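Superoxide dismutase [Mn], mitochondrial (Saccharomyces cerevisiae, PDB 3LSU) probably destroys superoxide radicals in mitochondria, converting them to hydrogen peroxide and dioxygen at a single manganese ion in each subunit of a homotetramer. Local coordinates at residues D43-L48 with I65-N70. Numbering follows the deposited sequence.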
loop_
_atom_site.group_PDB
_atom_site.type_symbol
_atom_site.label_atom_id
_atom_site.label_comp_id
_atom_site.label_asym_id
_atom_site.label_seq_id
_atom_site.Cartn_x
_atom_site.Cartn_y
_atom_site.Cartn_z
ATOM N N ASP B 43 2.307 -12.026 21.980
ATOM C CA ASP B 43 2.868 -13.236 22.572
ATOM C C ASP B 43 3.709 -13.997 21.561
ATOM O O ASP B 43 4.788 -14.497 21.886
ATOM C CB ASP B 43 1.758 -14.148 23.091
ATOM C CG ASP B 43 1.134 -13.628 24.371
ATOM O OD1 ASP B 43 1.697 -12.679 24.964
ATOM O OD2 ASP B 43 0.085 -14.169 24.782
ATOM N N GLN B 44 3.198 -14.111 20.338
ATOM C CA GLN B 44 3.932 -14.823 19.303
ATOM C C GLN B 44 5.261 -14.146 18.985
ATOM O O GLN B 44 6.260 -14.825 18.767
ATOM C CB GLN B 44 3.081 -15.014 18.049
ATOM C CG GLN B 44 2.041 -16.112 18.212
ATOM C CD GLN B 44 1.073 -16.169 17.057
ATOM O OE1 GLN B 44 1.000 -15.242 16.251
ATOM N NE2 GLN B 44 0.313 -17.255 16.973
ATOM N N PHE B 45 5.272 -12.814 18.964
ATOM C CA PHE B 45 6.486 -12.074 18.655
ATOM C C PHE B 45 7.504 -12.206 19.783
ATOM O O PHE B 45 8.697 -12.352 19.535
ATOM C CB PHE B 45 6.183 -10.599 18.379
ATOM C CG PHE B 45 7.213 -9.920 17.504
ATOM C CD1 PHE B 45 7.040 -9.857 16.123
ATOM C CD2 PHE B 45 8.350 -9.342 18.059
ATOM C CE1 PHE B 45 7.984 -9.231 15.308
ATOM C CE2 PHE B 45 9.299 -8.713 17.252
ATOM C CZ PHE B 45 9.117 -8.653 15.877
ATOM N N GLN B 46 7.024 -12.155 21.019
ATOM C CA GLN B 46 7.879 -12.350 22.181
ATOM C C GLN B 46 8.552 -13.714 22.084
ATOM O O GLN B 46 9.745 -13.855 22.352
ATOM C CB GLN B 46 7.060 -12.264 23.468
ATOM C CG GLN B 46 7.903 -12.222 24.730
ATOM C CD GLN B 46 8.877 -11.058 24.738
ATOM O OE1 GLN B 46 10.088 -11.247 24.600
ATOM N NE2 GLN B 46 8.355 -9.847 24.890
ATOM N N GLU B 47 7.775 -14.716 21.689
ATOM C CA GLU B 47 8.279 -16.074 21.545
ATOM C C GLU B 47 9.387 -16.131 20.478
ATOM O O GLU B 47 10.476 -16.653 20.727
ATOM C CB GLU B 47 7.119 -17.007 21.192
ATOM C CG GLU B 47 7.510 -18.448 20.928
ATOM C CD GLU B 47 6.307 -19.335 20.622
ATOM O OE1 GLU B 47 5.189 -18.798 20.418
ATOM O OE2 GLU B 47 6.482 -20.573 20.587
ATOM N N LEU B 48 9.113 -15.580 19.300
ATOM C CA LEU B 48 10.110 -15.523 18.232
ATOM C C LEU B 48 11.312 -14.665 18.612
ATOM O O LEU B 48 12.446 -14.971 18.249
ATOM C CB LEU B 48 9.487 -14.984 16.943
ATOM C CG LEU B 48 8.467 -15.891 16.257
ATOM C CD1 LEU B 48 7.671 -15.111 15.224
ATOM C CD2 LEU B 48 9.161 -17.072 15.607
ATOM N N ILE B 65 8.610 -11.124 10.579
ATOM C CA ILE B 65 8.003 -10.242 9.584
ATOM C C ILE B 65 6.545 -10.626 9.354
ATOM O O ILE B 65 5.683 -9.766 9.253
ATOM C CB ILE B 65 8.767 -10.290 8.243
ATOM C CG1 ILE B 65 10.216 -9.861 8.442
ATOM C CG2 ILE B 65 8.111 -9.390 7.207
ATOM C CD1 ILE B 65 11.023 -9.853 7.157
ATOM N N ALA B 66 6.269 -11.924 9.275
ATOM C CA ALA B 66 4.895 -12.394 9.116
ATOM C C ALA B 66 4.002 -11.912 10.258
ATOM O O ALA B 66 2.874 -11.468 10.033
ATOM C CB ALA B 66 4.866 -13.917 9.026
ATOM N N ILE B 67 4.515 -11.984 11.484
ATOM C CA ILE B 67 3.716 -11.661 12.669
ATOM C C ILE B 67 3.499 -10.156 12.859
ATOM O O ILE B 67 2.496 -9.735 13.429
ATOM C CB ILE B 67 4.340 -12.264 13.953
ATOM C CG1 ILE B 67 4.374 -13.789 13.868
ATOM C CG2 ILE B 67 3.540 -11.868 15.192
ATOM C CD1 ILE B 67 3.012 -14.408 13.630
ATOM N N GLN B 68 4.423 -9.332 12.388
ATOM C CA GLN B 68 4.245 -7.901 12.596
ATOM C C GLN B 68 2.989 -7.377 11.908
ATOM O O GLN B 68 2.390 -6.400 12.362
ATOM C CB GLN B 68 5.500 -7.087 12.233
ATOM C CG GLN B 68 5.942 -7.177 10.811
ATOM C CD GLN B 68 5.036 -6.431 9.845
ATOM O OE1 GLN B 68 4.532 -5.333 10.135
ATOM N NE2 GLN B 68 4.843 -7.016 8.675
ATOM N N GLN B 69 2.583 -8.025 10.819
ATOM C CA GLN B 69 1.336 -7.657 10.149
ATOM C C GLN B 69 0.140 -7.737 11.105
ATOM O O GLN B 69 -0.725 -6.850 11.124
ATOM C CB GLN B 69 1.090 -8.569 8.947
ATOM C CG GLN B 69 -0.160 -8.207 8.163
ATOM C CD GLN B 69 -0.294 -9.022 6.890
ATOM O OE1 GLN B 69 0.708 -9.479 6.325
ATOM N NE2 GLN B 69 -1.534 -9.212 6.430
ATOM N N ASN B 70 0.088 -8.817 11.886
ATOM C CA ASN B 70 -0.978 -9.013 12.867
ATOM C C ASN B 70 -0.858 -8.071 14.070
ATOM O O ASN B 70 -1.862 -7.666 14.660
ATOM C CB ASN B 70 -1.000 -10.466 13.343
ATOM C CG ASN B 70 -1.310 -11.445 12.220
ATOM O OD1 ASN B 70 -1.896 -11.073 11.206
ATOM N ND2 ASN B 70 -0.924 -12.706 12.404
HETATM O O HOH W 1 -0.442 -13.430 15.066
#
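The carboxamide oxygen OE1 of Gln-44 accepts a hydrogen bond from a water 2.6 Å away, and the same water accepts one from ND2 of Asn-70 at 2.8 Å, so a single solvent molecule bridges two helical segments with no direct hydrogen bond between them. These belong to the two arms of the α-hairpin of iron/manganese superoxide dismutases, here far from the manganese: residues 43-48 on the long helix 31-52 and residues 65-70 on the returning arm, their axes 9.7 Å apart at closest approach and running nearly antiparallel at 157°.

Beside the water bridge, Ile-67 is the central residue of the contact and touches the other helix through three carbons. Its terminal CD1 lies 3.4 Å from Gln-44 OE1, the two side chains crossing at about a right angle. CG1 packs against CD1 of Leu-48 at 3.8 Å, while the branch methyl CG2 reaches the edge of the Phe-45 ring, near the ring plane. With CG of Phe-45 roughly anti to the backbone N (chi1 -155°), the CD1-CE1 side of the ring faces the other arm, CD1 at Ile-67 CG2 and CE1 near Gln-68 CB. Met-64 and Ile-71 of the same chain also touch this ring, and in the tetramer it meets Phe-45 of a second subunit, with the planes at about 55°. OD1 of Asn-70 accepts a hydrogen bond from NE2 of Gln-129 of a third subunit, which helps to orient the amide with ND2 toward the water.

Gln-68 curls back along its own helix, where NE2 donates to the backbone O of Ile-65 at 2.9 Å, in that carbonyl's plane.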